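Dopamine N-acetyltransferase-like Protein (Tribolium castaneum, PDB 6V3T) probably catalyses the transfer of acetyl and longer acyl groups from acyl-CoA thioesters to serotonin, and binds acetyl-CoA. Local coordinates at residues 139-147 and 167-176. Numbering follows the deposited sequence.
With ACO (acetyl coenzyme *a), chain G.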
loop_
_atom_site.group_PDB
_atom_site.type_symbol
_atom_site.label_atom_id
_atom_site.label_comp_id
_atom_site.label_asym_id
_atom_site.label_seq_id
_atom_site.Cartn_x
_atom_site.Cartn_y
_atom_site.Cartn_z
ATOM N N ALA A 139 -1.743 4.810 12.351
ATOM C CA ALA A 139 -1.239 4.879 10.964
ATOM C C ALA A 139 -0.169 5.960 10.889
ATOM O O ALA A 139 0.963 5.657 10.487
ATOM C CB ALA A 139 -2.367 5.169 10.013
ATOM N N LYS A 140 -0.534 7.171 11.296
ATOM C CA LYS A 140 0.378 8.339 11.306
ATOM C C LYS A 140 1.718 7.935 11.934
ATOM O O LYS A 140 2.748 8.446 11.471
ATOM C CB LYS A 140 -0.253 9.512 12.060
ATOM C CG LYS A 140 -1.103 10.435 11.201
ATOM C CD LYS A 140 -1.900 11.433 11.983
ATOM C CE LYS A 140 -1.240 12.786 12.045
ATOM N NZ LYS A 140 -1.791 13.605 13.145
ATOM N N GLU A 141 1.703 7.080 12.957
ATOM C CA GLU A 141 2.940 6.665 13.666
ATOM C C GLU A 141 3.690 5.663 12.799
ATOM O O GLU A 141 4.906 5.828 12.642
ATOM C CB GLU A 141 2.649 6.079 15.048
ATOM C CG GLU A 141 2.890 7.072 16.153
ATOM C CD GLU A 141 4.283 7.675 16.114
ATOM O OE1 GLU A 141 5.251 6.896 16.234
ATOM O OE2 GLU A 141 4.394 8.925 15.935
ATOM N N LEU A 142 2.979 4.663 12.277
ATOM C CA LEU A 142 3.542 3.619 11.385
ATOM C C LEU A 142 4.253 4.294 10.217
ATOM O O LEU A 142 5.404 3.929 9.941
ATOM C CB LEU A 142 2.404 2.733 10.879
ATOM C CG LEU A 142 1.827 1.780 11.916
ATOM C CD1 LEU A 142 0.484 1.234 11.462
ATOM C CD2 LEU A 142 2.809 0.653 12.197
ATOM N N PHE A 143 3.577 5.258 9.589
ATOM C CA PHE A 143 4.092 6.076 8.462
ATOM C C PHE A 143 5.405 6.761 8.864
ATOM O O PHE A 143 6.422 6.497 8.208
ATOM C CB PHE A 143 3.045 7.097 8.013
ATOM C CG PHE A 143 3.032 7.363 6.531
ATOM C CD1 PHE A 143 4.215 7.532 5.828
ATOM C CD2 PHE A 143 1.836 7.446 5.842
ATOM C CE1 PHE A 143 4.197 7.771 4.465
ATOM C CE2 PHE A 143 1.822 7.701 4.483
ATOM C CZ PHE A 143 3.003 7.854 3.799
ATOM N N LEU A 144 5.380 7.605 9.901
ATOM C CA LEU A 144 6.578 8.326 10.408
ATOM C C LEU A 144 7.711 7.313 10.623
ATOM O O LEU A 144 8.831 7.587 10.188
ATOM C CB LEU A 144 6.225 9.060 11.709
ATOM C CG LEU A 144 7.412 9.647 12.487
ATOM C CD1 LEU A 144 7.727 11.047 12.030
ATOM C CD2 LEU A 144 7.161 9.658 13.985
ATOM N N ARG A 145 7.409 6.185 11.264
ATOM C CA ARG A 145 8.395 5.134 11.630
ATOM C C ARG A 145 8.965 4.516 10.354
ATOM O O ARG A 145 10.171 4.188 10.334
ATOM C CB ARG A 145 7.736 4.040 12.473
ATOM C CG ARG A 145 7.245 4.515 13.828
ATOM C CD ARG A 145 8.364 4.716 14.813
ATOM N NE ARG A 145 7.773 5.052 16.096
ATOM C CZ ARG A 145 8.241 4.682 17.275
ATOM N NH1 ARG A 145 7.632 5.038 18.389
ATOM N NH2 ARG A 145 9.322 3.949 17.349
ATOM N N SER A 146 8.109 4.329 9.355
ATOM C CA SER A 146 8.469 3.775 8.030
ATOM C C SER A 146 9.461 4.716 7.353
ATOM O O SER A 146 10.428 4.219 6.772
ATOM C CB SER A 146 7.254 3.558 7.181
ATOM O OG SER A 146 6.454 2.516 7.716
ATOM N N GLU A 147 9.223 6.022 7.443
ATOM C CA GLU A 147 10.087 7.070 6.833
ATOM C C GLU A 147 11.496 6.921 7.412
ATOM O O GLU A 147 12.470 7.022 6.641
ATOM C CB GLU A 147 9.529 8.472 7.094
ATOM C CG GLU A 147 10.252 9.557 6.331
ATOM C CD GLU A 147 9.966 10.991 6.761
ATOM O OE1 GLU A 147 8.926 11.564 6.321
ATOM O OE2 GLU A 147 10.811 11.557 7.506
ATOM N N THR A 167 -4.906 8.039 4.321
ATOM C CA THR A 167 -3.485 7.777 3.996
ATOM C C THR A 167 -2.883 9.004 3.324
ATOM O O THR A 167 -1.670 9.209 3.468
ATOM C CB THR A 167 -3.318 6.572 3.071
ATOM O OG1 THR A 167 -3.623 5.415 3.844
ATOM C CG2 THR A 167 -1.923 6.454 2.498
ATOM N N GLN A 168 -3.684 9.734 2.557
ATOM C CA GLN A 168 -3.230 10.988 1.917
ATOM C C GLN A 168 -2.933 11.993 3.030
ATOM O O GLN A 168 -1.885 12.667 2.966
ATOM C CB GLN A 168 -4.268 11.526 0.931
ATOM C CG GLN A 168 -4.450 10.655 -0.301
ATOM C CD GLN A 168 -5.704 10.994 -1.072
ATOM O OE1 GLN A 168 -5.997 12.158 -1.353
ATOM N NE2 GLN A 168 -6.452 9.964 -1.439
ATOM N N ARG A 169 -3.832 12.085 4.006
ATOM C CA ARG A 169 -3.705 13.028 5.139
ATOM C C ARG A 169 -2.416 12.755 5.891
ATOM O O ARG A 169 -1.701 13.690 6.148
ATOM C CB ARG A 169 -4.876 12.885 6.102
ATOM C CG ARG A 169 -5.990 13.879 5.831
ATOM C CD ARG A 169 -7.287 13.277 6.311
ATOM N NE ARG A 169 -8.518 14.045 6.186
ATOM C CZ ARG A 169 -8.817 14.938 5.244
ATOM N NH1 ARG A 169 -7.971 15.264 4.280
ATOM N NH2 ARG A 169 -9.999 15.519 5.283
ATOM N N ALA A 170 -2.183 11.513 6.268
ATOM C CA ALA A 170 -0.964 11.116 6.993
ATOM C C ALA A 170 0.229 11.624 6.188
ATOM O O ALA A 170 1.069 12.328 6.727
ATOM C CB ALA A 170 -0.943 9.622 7.161
ATOM N N ALA A 171 0.263 11.287 4.908
ATOM C CA ALA A 171 1.327 11.697 3.977
ATOM C C ALA A 171 1.439 13.223 3.989
ATOM O O ALA A 171 2.550 13.715 4.152
ATOM C CB ALA A 171 1.034 11.157 2.603
ATOM N N GLU A 172 0.323 13.935 3.842
ATOM C CA GLU A 172 0.294 15.421 3.903
ATOM C C GLU A 172 1.036 15.848 5.170
ATOM O O GLU A 172 1.878 16.750 5.087
ATOM C CB GLU A 172 -1.137 15.969 3.939
ATOM C CG GLU A 172 -1.456 16.953 2.824
ATOM C CD GLU A 172 -2.268 16.377 1.670
ATOM O OE1 GLU A 172 -2.834 15.283 1.825
ATOM O OE2 GLU A 172 -2.328 17.022 0.614
ATOM N N CYS A 173 0.743 15.198 6.295
ATOM C CA CYS A 173 1.208 15.638 7.634
ATOM C C CYS A 173 2.716 15.452 7.772
ATOM O O CYS A 173 3.302 16.243 8.510
ATOM C CB CYS A 173 0.487 14.942 8.784
ATOM S SG CYS A 173 -0.811 15.975 9.513
ATOM N N LEU A 174 3.324 14.468 7.096
ATOM C CA LEU A 174 4.801 14.251 7.122
ATOM C C LEU A 174 5.476 15.016 5.970
ATOM O O LEU A 174 6.700 14.907 5.843
ATOM C CB LEU A 174 5.104 12.752 7.040
ATOM C CG LEU A 174 4.738 11.922 8.269
ATOM C CD1 LEU A 174 4.644 10.443 7.920
ATOM C CD2 LEU A 174 5.742 12.121 9.388
ATOM N N GLY A 175 4.710 15.752 5.158
ATOM C CA GLY A 175 5.224 16.698 4.145
ATOM C C GLY A 175 5.435 16.058 2.781
ATOM O O GLY A 175 6.190 16.610 1.978
ATOM N N PHE A 176 4.770 14.946 2.500
ATOM C CA PHE A 176 4.813 14.280 1.178
ATOM C C PHE A 176 4.161 15.178 0.122
ATOM O O PHE A 176 3.151 15.843 0.405
ATOM C CB PHE A 176 4.111 12.926 1.230
ATOM C CG PHE A 176 4.954 11.828 1.807
ATOM C CD1 PHE A 176 5.535 11.965 3.054
ATOM C CD2 PHE A 176 5.177 10.663 1.095
ATOM C CE1 PHE A 176 6.321 10.951 3.580
ATOM C CE2 PHE A 176 5.958 9.649 1.624
ATOM C CZ PHE A 176 6.530 9.795 2.865
HETATM N N1A ACO G . -12.674 10.137 8.838
HETATM C C2A ACO G . -11.958 11.230 8.542
HETATM N N3A ACO G . -10.629 11.304 8.729
HETATM C C4A ACO G . -9.944 10.267 9.233
HETATM C C5A ACO G . -10.664 9.057 9.579
HETATM C C6A ACO G . -12.103 9.048 9.352
HETATM N N6A ACO G . -12.817 7.960 9.655
HETATM N N7A ACO G . -9.770 8.192 10.052
HETATM C C8A ACO G . -8.566 8.801 10.021
HETATM N N9A ACO G . -8.688 10.039 9.546
HETATM C C1B ACO G . -7.567 10.947 9.351
HETATM C C2B ACO G . -7.155 11.682 10.595
HETATM O O2B ACO G . -7.801 12.935 10.691
HETATM C C3B ACO G . -5.675 11.831 10.350
HETATM O O3B ACO G . -5.456 12.917 9.482
HETATM P P3B ACO G . -4.918 14.283 10.106
HETATM O O7A ACO G . -5.490 15.356 9.203
HETATM O O8A ACO G . -5.569 14.217 11.478
HETATM O O9A ACO G . -3.411 14.068 9.994
HETATM C C4B ACO G . -5.268 10.607 9.581
HETATM O O4B ACO G . -6.459 10.115 9.025
HETATM C C5B ACO G . -4.647 9.557 10.444
HETATM O O5B ACO G . -5.619 8.792 11.124
HETATM P P1A ACO G . -5.065 7.492 11.845
HETATM O O1A ACO G . -3.623 7.735 12.219
HETATM O O2A ACO G . -5.998 6.961 12.882
HETATM O O3A ACO G . -5.188 6.463 10.626
HETATM P P2A ACO G . -5.923 5.062 10.881
HETATM O O4A ACO G . -5.280 4.454 12.116
HETATM O O5A ACO G . -7.411 5.299 10.919
HETATM O O6A ACO G . -5.590 4.369 9.420
HETATM C CBP ACO G . -6.574 3.131 7.442
HETATM C CCP ACO G . -6.218 3.154 8.936
HETATM C CDP ACO G . -5.599 4.027 6.697
HETATM C CEP ACO G . -7.998 3.642 7.350
HETATM C CAP ACO G . -6.562 1.687 6.817
HETATM O OAP ACO G . -7.707 0.968 7.292
HETATM C C9P ACO G . -6.556 1.538 5.251
HETATM O O9P ACO G . -7.606 1.367 4.629
HETATM N N8P ACO G . -5.357 1.579 4.587
HETATM C C7P ACO G . -5.196 1.521 3.130
HETATM C C6P ACO G . -4.299 2.621 2.523
HETATM C C5P ACO G . -3.287 2.138 1.498
HETATM O O5P ACO G . -2.097 2.263 1.682
HETATM N N4P ACO G . -3.765 1.610 0.373
HETATM C C3P ACO G . -2.927 1.255 -0.794
HETATM C C2P ACO G . -2.942 -0.215 -1.263
HETATM S S1P ACO G . -3.864 -0.489 -2.762
HETATM C C ACO G . -4.368 -2.103 -2.658
HETATM O O ACO G . -3.647 -2.954 -2.158
HETATM C CH3 ACO G . -5.704 -2.535 -3.187
#
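The backbone N of Lys-140, whose side chain also meets Ala-170 and Cys-173, donates to O1A of the acetyl-CoA pyrophosphate at 3.3 Å, almost straight (175°). This use of the helix start, with Gly-137 N also bonded to the cofactor, is characteristic of the GNAT acetyltransferase fold. The lysine chain bends at chi3 (98°), which turns its end over to the 3'-phosphate. Lys-140 CE lies 3.3 Å from O9A of that phosphate, with NZ a little farther off. Cys-173 SG is close to the same oxygen.

Behind the cofactor the contact is mostly apolar. Phe-143 is a knob in a hole made by Thr-167, Ala-170, Ala-171 and Leu-174. Its CD2 meets Ala-170 CB at 3.8 Å. Its far edge points at one face of the Phe-176 ring, a T-shaped pair with centroids 5.1 Å apart. Leu-174 CD1 lies against the Phe-143 ring and the backbone N of Leu-144. Leu-174 CD2 meets Leu-144 CD1 at 3.5 Å. Glu-147 OE1 reaches the edge of Phe-176 near CE1 and also forms a salt bridge with Lys-210. A Schellman motif at Gly-175 turns the chain so that Phe-176 faces back to Phe-143.

The short helix segments cross at -50°. Helix 138-152 links the parallel strands 120-129 and 157-162, with Phe-143 touching both, while Ala-171 of helix 165-174 packs on Met-208 of strand 204-211.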